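Local coordinates for protein glycerophosphoryl diester phosphodiesterase (Parabacteroides distasonis, PDB 3MZ2) that probably hydrolyses glycerophosphodiesters to an alcohol and glycerol 3-phosphate, using a TIM-barrel domain of the glycerophosphodiester phosphodiesterase family, at residues E54-L57 and T63-I66; I200-I205 and H225-M230; I233-S238 and E250-I255. One frame throughout, in Å; residues are numbered along the deposited sequence. Where two conformers were deposited one is given.

Contact 1: E54-L57 and T63-I66; sequences ENTL and TFEI
F64 is met by both T56 and L57, and every contact across the pair of segments ends on its ring. The threonine reaches the ring at its edge: CB of T56 lies near the ring plane, 3.8 Å from CE1 of F64, with its methyl CG2 3.9 Å from the same atom. The two side chains come from opposite directions. L57 adds a second apolar approach. Its CG sits in the ring plane beyond the edge, while CD2 approaches obliquely and stands 3.8 Å from CZ of F64. With CG anti to its carbonyl carbon (chi1 -61°), F64 extends from the strand to the helix, so the outer edge of its ring meets helix 50-59. This is the packing of a beta-alpha-beta crossover: strand 33-36, helix 50-59 and strand 63-70 form one such unit of the barrel, and F64 lies between its helix and its second strand. F53, one residue before the 54-57 segment, adds another ring against F64, the planes about 35° apart. No hydrogen bond crosses the pair; the polar ends are satisfied elsewhere. The buried hydroxyl of T56 bonds to T52 O within its own helix, and T63 OG1 bonds to S35 OG on the neighbouring parallel strand.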
loop_
_atom_site.group_PDB
_atom_site.type_symbol
_atom_site.label_atom_id
_atom_site.label_comp_id
_atom_site.label_asym_id
_atom_site.label_seq_id
_atom_site.Cartn_x
_atom_site.Cartn_y
_atom_site.Cartn_z
ATOM N N GLU A 54 21.643 -10.690 11.096
ATOM C CA GLU A 54 22.712 -11.535 11.654
ATOM C C GLU A 54 22.740 -11.508 13.197
ATOM O O GLU A 54 22.876 -12.566 13.869
ATOM C CB GLU A 54 24.064 -11.075 11.091
ATOM C CG GLU A 54 24.188 -11.249 9.599
ATOM C CD GLU A 54 25.275 -10.387 8.930
ATOM O OE1 GLU A 54 26.130 -9.791 9.647
ATOM O OE2 GLU A 54 25.253 -10.318 7.668
ATOM N N ASN A 55 22.629 -10.309 13.745
ATOM C CA ASN A 55 22.540 -10.120 15.195
ATOM C C ASN A 55 21.364 -10.885 15.782
ATOM O O ASN A 55 21.521 -11.629 16.760
ATOM C CB ASN A 55 22.399 -8.635 15.540
ATOM C CG ASN A 55 22.455 -8.376 17.049
ATOM O OD1 ASN A 55 23.446 -8.725 17.695
ATOM N ND2 ASN A 55 21.428 -7.734 17.597
ATOM N N THR A 56 20.194 -10.763 15.191
ATOM C CA THR A 56 19.051 -11.496 15.712
ATOM C C THR A 56 19.307 -13.009 15.733
ATOM O O THR A 56 19.027 -13.644 16.721
ATOM C CB THR A 56 17.763 -11.195 14.923
ATOM O OG1 THR A 56 17.454 -9.803 15.025
ATOM C CG2 THR A 56 16.541 -11.990 15.430
ATOM N N LEU A 57 19.811 -13.590 14.648
ATOM C CA LEU A 57 20.115 -15.022 14.641
ATOM C C LEU A 57 21.136 -15.494 15.681
ATOM O O LEU A 57 21.123 -16.667 16.075
ATOM C CB LEU A 57 20.560 -15.471 13.270
ATOM C CG LEU A 57 19.510 -15.359 12.171
ATOM C CD1 LEU A 57 20.055 -16.041 10.932
ATOM C CD2 LEU A 57 18.145 -15.924 12.552
ATOM N N THR A 63 12.579 -15.865 11.360
ATOM C CA THR A 63 12.359 -15.432 9.998
ATOM C C THR A 63 12.377 -13.911 10.007
ATOM O O THR A 63 12.366 -13.301 11.072
ATOM C CB THR A 63 11.027 -15.901 9.444
ATOM O OG1 THR A 63 9.986 -15.476 10.332
ATOM C CG2 THR A 63 11.014 -17.437 9.341
ATOM N N PHE A 64 12.494 -13.311 8.831
ATOM C CA PHE A 64 12.570 -11.847 8.722
ATOM C C PHE A 64 11.579 -11.320 7.687
ATOM O O PHE A 64 11.647 -11.666 6.526
ATOM C CB PHE A 64 14.010 -11.410 8.376
ATOM C CG PHE A 64 15.019 -11.821 9.431
ATOM C CD1 PHE A 64 15.019 -11.182 10.635
ATOM C CD2 PHE A 64 15.852 -12.876 9.257
ATOM C CE1 PHE A 64 15.923 -11.536 11.636
ATOM C CE2 PHE A 64 16.745 -13.263 10.265
ATOM C CZ PHE A 64 16.745 -12.603 11.483
ATOM N N GLU A 65 10.737 -10.408 8.137
ATOM C CA GLU A 65 9.785 -9.712 7.289
ATOM C C GLU A 65 10.484 -8.421 6.868
ATOM O O GLU A 65 11.008 -7.703 7.707
ATOM C CB GLU A 65 8.544 -9.415 8.119
ATOM C CG GLU A 65 7.471 -8.748 7.299
ATOM C CD GLU A 65 7.453 -7.246 7.368
ATOM O OE1 GLU A 65 8.224 -6.623 8.121
ATOM O OE2 GLU A 65 6.609 -6.686 6.631
ATOM N N ILE A 66 10.575 -8.156 5.566
ATOM C CA ILE A 66 11.382 -7.068 5.055
ATOM C C ILE A 66 10.594 -6.247 4.031
ATOM O O ILE A 66 9.534 -6.681 3.522
ATOM C CB ILE A 66 12.729 -7.625 4.479
ATOM C CG1 ILE A 66 12.483 -8.602 3.332
ATOM C CG2 ILE A 66 13.511 -8.322 5.615
ATOM C CD1 ILE A 66 13.744 -9.199 2.648
#

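Contact 2: I200-I205 and H225-M230; sequences IPWSHI and HERGVM. With SO4 (sulfate ion), chain D.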
loop_
_atom_site.group_PDB
_atom_site.type_symbol
_atom_site.label_atom_id
_atom_site.label_comp_id
_atom_site.label_asym_id
_atom_site.label_seq_id
_atom_site.Cartn_x
_atom_site.Cartn_y
_atom_site.Cartn_z
ATOM N N ILE A 200 -6.650 -21.123 -2.704
ATOM C CA ILE A 200 -5.277 -21.145 -2.212
ATOM C C ILE A 200 -5.125 -22.301 -1.231
ATOM O O ILE A 200 -5.795 -22.316 -0.201
ATOM C CB ILE A 200 -4.876 -19.854 -1.487
ATOM C CG1 ILE A 200 -5.303 -18.652 -2.323
ATOM C CG2 ILE A 200 -3.344 -19.847 -1.222
ATOM C CD1 ILE A 200 -4.659 -18.578 -3.695
ATOM N N PRO A 201 -4.215 -23.252 -1.512
ATOM C CA PRO A 201 -4.055 -24.343 -0.546
ATOM C C PRO A 201 -3.620 -23.865 0.822
ATOM O O PRO A 201 -2.713 -23.068 0.919
ATOM C CB PRO A 201 -2.958 -25.217 -1.169
ATOM C CG PRO A 201 -2.856 -24.767 -2.598
ATOM C CD PRO A 201 -3.285 -23.367 -2.650
ATOM N N TRP A 202 -4.270 -24.345 1.887
ATOM C CA TRP A 202 -3.902 -23.931 3.222
ATOM C C TRP A 202 -2.451 -24.391 3.535
ATOM O O TRP A 202 -1.785 -23.760 4.349
ATOM C CB TRP A 202 -4.917 -24.470 4.261
ATOM C CG TRP A 202 -6.239 -23.766 4.252
ATOM C CD1 TRP A 202 -7.470 -24.336 4.033
ATOM C CD2 TRP A 202 -6.480 -22.396 4.548
ATOM N NE1 TRP A 202 -8.453 -23.378 4.110
ATOM C CE2 TRP A 202 -7.880 -22.184 4.455
ATOM C CE3 TRP A 202 -5.639 -21.318 4.857
ATOM C CZ2 TRP A 202 -8.463 -20.920 4.649
ATOM C CZ3 TRP A 202 -6.198 -20.048 5.085
ATOM C CH2 TRP A 202 -7.612 -19.868 4.962
ATOM N N SER A 203 -2.005 -25.465 2.897
ATOM C CA SER A 203 -0.640 -25.910 3.056
ATOM C C SER A 203 0.368 -24.854 2.606
ATOM O O SER A 203 1.530 -24.913 2.981
ATOM C CB SER A 203 -0.391 -27.201 2.298
ATOM O OG SER A 203 -0.627 -27.074 0.906
ATOM N N HIS A 204 -0.060 -23.943 1.742
ATOM C CA HIS A 204 0.820 -22.846 1.308
ATOM C C HIS A 204 0.630 -21.504 2.054
ATOM O O HIS A 204 1.162 -20.466 1.612
ATOM C CB HIS A 204 0.612 -22.646 -0.192
ATOM C CG HIS A 204 1.211 -23.755 -0.988
ATOM N ND1 HIS A 204 2.248 -23.582 -1.870
ATOM C CD2 HIS A 204 0.921 -25.080 -0.997
ATOM C CE1 HIS A 204 2.574 -24.754 -2.398
ATOM N NE2 HIS A 204 1.765 -25.672 -1.911
ATOM N N ILE A 205 -0.062 -21.563 3.188
ATOM C CA ILE A 205 -0.406 -20.417 3.992
ATOM C C ILE A 205 0.113 -20.519 5.446
ATOM O O ILE A 205 -0.026 -21.550 6.107
ATOM C CB ILE A 205 -1.897 -20.149 3.966
ATOM C CG1 ILE A 205 -2.266 -19.690 2.556
ATOM C CG2 ILE A 205 -2.279 -19.079 5.008
ATOM C CD1 ILE A 205 -3.739 -19.419 2.385
ATOM N N HIS A 225 -6.102 -23.409 12.847
ATOM C CA HIS A 225 -5.427 -24.617 13.346
ATOM C C HIS A 225 -6.055 -25.899 12.802
ATOM O O HIS A 225 -5.312 -26.820 12.454
ATOM C CB HIS A 225 -5.414 -24.659 14.907
ATOM C CG HIS A 225 -4.412 -23.730 15.522
ATOM N ND1 HIS A 225 -4.380 -23.429 16.881
ATOM C CD2 HIS A 225 -3.438 -23.009 14.952
ATOM C CE1 HIS A 225 -3.385 -22.578 17.091
ATOM N NE2 HIS A 225 -2.788 -22.325 15.938
ATOM N N GLU A 226 -7.399 -25.941 12.667
ATOM C CA GLU A 226 -8.140 -27.106 12.117
ATOM C C GLU A 226 -7.703 -27.381 10.684
ATOM O O GLU A 226 -7.687 -28.520 10.233
ATOM C CB GLU A 226 -9.657 -26.851 12.138
ATOM C CG GLU A 226 -10.307 -26.959 13.517
ATOM C CD GLU A 226 -11.783 -26.520 13.529
ATOM O OE1 GLU A 226 -12.206 -25.738 12.636
ATOM O OE2 GLU A 226 -12.539 -26.963 14.432
ATOM N N ARG A 227 -7.385 -26.308 9.973
ATOM C CA ARG A 227 -6.904 -26.364 8.585
ATOM C C ARG A 227 -5.394 -26.539 8.450
ATOM O O ARG A 227 -4.864 -26.484 7.339
ATOM C CB ARG A 227 -7.353 -25.109 7.845
ATOM C CG ARG A 227 -8.854 -25.004 7.656
ATOM C CD ARG A 227 -9.297 -23.521 7.517
ATOM N NE ARG A 227 -10.676 -23.421 7.068
ATOM C CZ ARG A 227 -11.739 -23.612 7.837
ATOM N NH1 ARG A 227 -11.615 -23.921 9.125
ATOM N NH2 ARG A 227 -12.960 -23.527 7.315
ATOM N N GLY A 228 -4.696 -26.753 9.566
ATOM C CA GLY A 228 -3.244 -26.947 9.539
ATOM C C GLY A 228 -2.398 -25.693 9.453
ATOM O O GLY A 228 -1.201 -25.747 9.125
ATOM N N VAL A 229 -3.020 -24.557 9.770
ATOM C CA VAL A 229 -2.390 -23.258 9.563
ATOM C C VAL A 229 -1.868 -22.644 10.873
ATOM O O VAL A 229 -2.621 -22.524 11.826
ATOM C CB VAL A 229 -3.367 -22.302 8.871
ATOM C CG1 VAL A 229 -2.854 -20.843 8.736
ATOM C CG2 VAL A 229 -3.702 -22.863 7.476
HETATM N N MSE A 230 -0.591 -22.277 10.902
HETATM C CA MSE A 230 -0.010 -21.541 12.023
HETATM C C MSE A 230 -0.377 -20.073 11.955
HETATM O O MSE A 230 -0.453 -19.519 10.857
HETATM C CB MSE A 230 1.503 -21.651 12.026
HETATM C CG MSE A 230 1.875 -23.041 12.406
HETATM SE SE MSE A 230 3.731 -23.541 12.397
HETATM C CE MSE A 230 4.289 -22.801 14.113
HETATM S S SO4 D . -15.270 -23.947 10.420
HETATM O O1 SO4 D . -15.855 -22.745 11.019
HETATM O O2 SO4 D . -13.974 -24.284 11.033
HETATM O O3 SO4 D . -16.194 -25.060 10.650
HETATM O O4 SO4 D . -15.109 -23.713 8.988
HETATM O O HOH W 1 -0.276 -24.598 6.587
HETATM O O HOH W 2 1.050 -22.163 8.575
#
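W202 and R227 lie side by side and point the same way, CD of the arginine lying over one face of the indole, toward its rim. This CD is 3.8 Å from the centroid of the five-membered ring of W202 and 27° off its normal, a CH-pi contact. V229 completes the tight part: its CG2 comes obliquely to within 3.6 Å of W202 CE3, and its CG1 lies 4.2 Å from CG2 of I205. A Schellman motif at G228 ends helix 215-226 and turns the chain so that V229 follows R227 onto the tryptophan.

Elsewhere the fit is looser. No direct hydrogen bond crosses; water 1 sits within donating distance of W202 O and G228 O, and water 2 accepts from M230 N and can donate to I205 O, though each has more acceptors around it than protons to give. On the outer side the guanidinium stands almost upright to the indole, the planes 89° apart, and holds a sulfate, probably from the crystallisation liquor, with R227 NH2 2.7 Å from O4 and NH1 3.1 Å from O2. E196 of helix 189-197 binds both W202 NE1 and R227 NE. The arginine thus meets the tryptophan largely through carbons, while its N-H groups go to E196, the sulfate and M223 O, and the E196 carboxylate probably steadies its charge.

Contact 3: I233-S238 and E250-I255; sequences ISTAPS and EAYRMI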
loop_
_atom_site.group_PDB
_atom_site.type_symbol
_atom_site.label_atom_id
_atom_site.label_comp_id
_atom_site.label_asym_id
_atom_site.label_seq_id
_atom_site.Cartn_x
_atom_site.Cartn_y
_atom_site.Cartn_z
ATOM N N ILE A 233 0.704 -13.304 15.536
ATOM C CA ILE A 233 0.412 -11.949 16.025
ATOM C C ILE A 233 1.605 -11.035 15.817
ATOM O O ILE A 233 2.732 -11.414 16.073
ATOM C CB ILE A 233 0.078 -11.981 17.563
ATOM C CG1 ILE A 233 -1.278 -12.663 17.806
ATOM C CG2 ILE A 233 0.178 -10.622 18.196
ATOM C CD1 ILE A 233 -2.490 -11.791 17.412
ATOM N N SER A 234 1.350 -9.802 15.363
ATOM C CA SER A 234 2.398 -8.813 15.267
ATOM C C SER A 234 2.254 -7.901 16.459
ATOM O O SER A 234 1.208 -7.261 16.635
ATOM C CB SER A 234 2.283 -7.963 14.034
ATOM O OG SER A 234 3.314 -6.960 14.073
ATOM N N THR A 235 3.308 -7.844 17.265
ATOM C CA THR A 235 3.373 -6.984 18.427
ATOM C C THR A 235 3.953 -5.594 18.099
ATOM O O THR A 235 4.052 -4.727 18.978
ATOM C CB THR A 235 4.177 -7.637 19.561
ATOM O OG1 THR A 235 5.473 -8.001 19.109
ATOM C CG2 THR A 235 3.426 -8.888 20.095
ATOM N N ALA A 236 4.310 -5.365 16.834
ATOM C CA ALA A 236 4.968 -4.106 16.481
ATOM C C ALA A 236 4.122 -2.889 16.861
ATOM O O ALA A 236 4.622 -1.953 17.451
ATOM C CB ALA A 236 5.393 -4.089 14.959
ATOM N N PRO A 237 2.825 -2.904 16.557
ATOM C CA PRO A 237 2.025 -1.713 16.945
ATOM C C PRO A 237 1.492 -1.751 18.357
ATOM O O PRO A 237 0.933 -0.748 18.895
ATOM C CB PRO A 237 0.853 -1.745 15.932
ATOM C CG PRO A 237 0.785 -3.077 15.410
ATOM C CD PRO A 237 2.072 -3.840 15.717
ATOM N N SER A 238 1.628 -2.915 18.973
ATOM C CA SER A 238 0.913 -3.182 20.226
ATOM C C SER A 238 1.922 -3.445 21.350
ATOM O O SER A 238 2.481 -2.489 21.912
ATOM C CB SER A 238 -0.076 -4.323 20.016
ATOM O OG SER A 238 0.566 -5.459 19.396
ATOM N N GLU A 250 6.102 -10.154 29.792
ATOM C CA GLU A 250 4.836 -10.725 30.220
ATOM C C GLU A 250 3.873 -10.833 29.042
ATOM O O GLU A 250 3.190 -11.880 28.855
ATOM C CB GLU A 250 4.219 -9.906 31.365
ATOM C CG GLU A 250 2.965 -10.563 31.968
ATOM C CD GLU A 250 1.729 -10.375 31.143
ATOM O OE1 GLU A 250 1.565 -9.280 30.531
ATOM O OE2 GLU A 250 0.926 -11.344 31.100
ATOM N N ALA A 251 3.821 -9.782 28.224
ATOM C CA ALA A 251 2.930 -9.737 27.090
ATOM C C ALA A 251 3.270 -10.810 26.039
ATOM O O ALA A 251 2.404 -11.492 25.513
ATOM C CB ALA A 251 2.976 -8.317 26.445
ATOM N N TYR A 252 4.555 -11.006 25.755
ATOM C CA TYR A 252 4.962 -12.017 24.795
ATOM C C TYR A 252 4.599 -13.418 25.285
ATOM O O TYR A 252 4.095 -14.238 24.532
ATOM C CB TYR A 252 6.464 -11.926 24.497
ATOM C CG TYR A 252 6.933 -10.571 23.961
ATOM C CD1 TYR A 252 6.215 -9.882 22.992
ATOM C CD2 TYR A 252 8.129 -10.022 24.412
ATOM C CE1 TYR A 252 6.650 -8.656 22.504
ATOM C CE2 TYR A 252 8.580 -8.787 23.938
ATOM C CZ TYR A 252 7.843 -8.113 22.979
ATOM O OH TYR A 252 8.300 -6.903 22.517
ATOM N N ARG A 253 4.837 -13.687 26.561
ATOM C CA ARG A 253 4.381 -14.966 27.134
ATOM C C ARG A 253 2.876 -15.172 27.081
ATOM O O ARG A 253 2.414 -16.256 26.747
ATOM C CB ARG A 253 4.947 -15.140 28.571
ATOM C CG ARG A 253 6.435 -15.441 28.607
ATOM C CD ARG A 253 6.882 -15.729 30.015
ATOM N NE ARG A 253 6.786 -14.591 30.933
ATOM C CZ ARG A 253 7.758 -13.691 31.148
ATOM N NH1 ARG A 253 8.953 -13.786 30.499
ATOM N NH2 ARG A 253 7.543 -12.707 32.021
HETATM N N MSE A 254 2.099 -14.131 27.369
HETATM C CA MSE A 254 0.636 -14.233 27.337
HETATM C C MSE A 254 0.172 -14.629 25.924
HETATM O O MSE A 254 -0.697 -15.485 25.760
HETATM C CB MSE A 254 0.018 -12.913 27.794
HETATM C CG MSE A 254 -1.458 -12.866 27.690
HETATM SE SE MSE A 254 -2.209 -11.587 28.997
HETATM C CE MSE A 254 -1.249 -9.930 28.443
ATOM N N ILE A 255 0.812 -14.062 24.892
ATOM C CA ILE A 255 0.452 -14.384 23.519
ATOM C C ILE A 255 0.642 -15.872 23.254
ATOM O O ILE A 255 -0.253 -16.522 22.705
ATOM C CB ILE A 255 1.206 -13.549 22.484
ATOM C CG1 ILE A 255 0.729 -12.093 22.581
ATOM C CG2 ILE A 255 0.979 -14.128 21.086
ATOM C CD1 ILE A 255 1.710 -11.054 22.023
#
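Y252 and I255, one turn apart on helix 245-257, are the residues that touch the end of strand 231-234 and T235 just after it. Before them, E250 and A251 serve the helix itself: E250 O accepts from M254 N, and A251 O from I255 N.

Y252 comes first and meets T235. Its ring edge is turned to T235, whose CB lies in the ring plane, 4.0 Å from CE1 of Y252. The hydroxyl OG1 of T235 reaches the same carbon obliquely at 3.7 Å. That contact is only van der Waals; the polar ends of both residues meet elsewhere, on D240, where OD1 is hydrogen-bonded to Y252 OH and to T235 OG1 alike. One carboxylate oxygen thus ties the helix to the loop after the strand. T235 OG1, wedged between its own backbone N and carbonyl carbon (chi1 55°), also bonds to E264 O on the adjacent strand, so two partners, D240 OD1 and E264 O, hold its rotation. The tyrosine side chain also packs against V271, A274 and I275 of helix 268-275.

At I255 the contact is purely apolar. Its chain is extended (chi2 158°), which carries CD1 to T235, 3.4 Å from its CG2, a tighter approach than carbons usually make, and to I233 on the strand, 4.1 Å from its CG2. I263 on strand 262-265 also touches I255.

I233 and T235 point toward the helix, whereas S234 between them points away and its OG bonds to E264 OE1. Strand 231-234, helix 245-257 and strand 262-265 make a beta-alpha-beta unit, with the helix packed on the outside of the parallel sheet, as in a TIM barrel.

How the contacts relate
Contacts 1 and 3 are buried and alike in plan: each packs a barrel helix against the same curled sheet within a beta-alpha-beta unit, in contact 1 on the strand that follows the helix and in contact 3 at the end of the strand before it. Contact 1 centres on a single aromatic ring; contact 3 mixes isoleucine packing with hydroxyls tied to a shared aspartate. Contact 2 is only partly buried; the centres lie about 8, 17 and 15 Å from that of the chain for contacts 1, 2 and 3. It joins a loop to a helix end through an aromatic and aliphatic patch, with water and a charged side chain at its margin. Its 225-230 segment leads into strand 231-234 of contact 3.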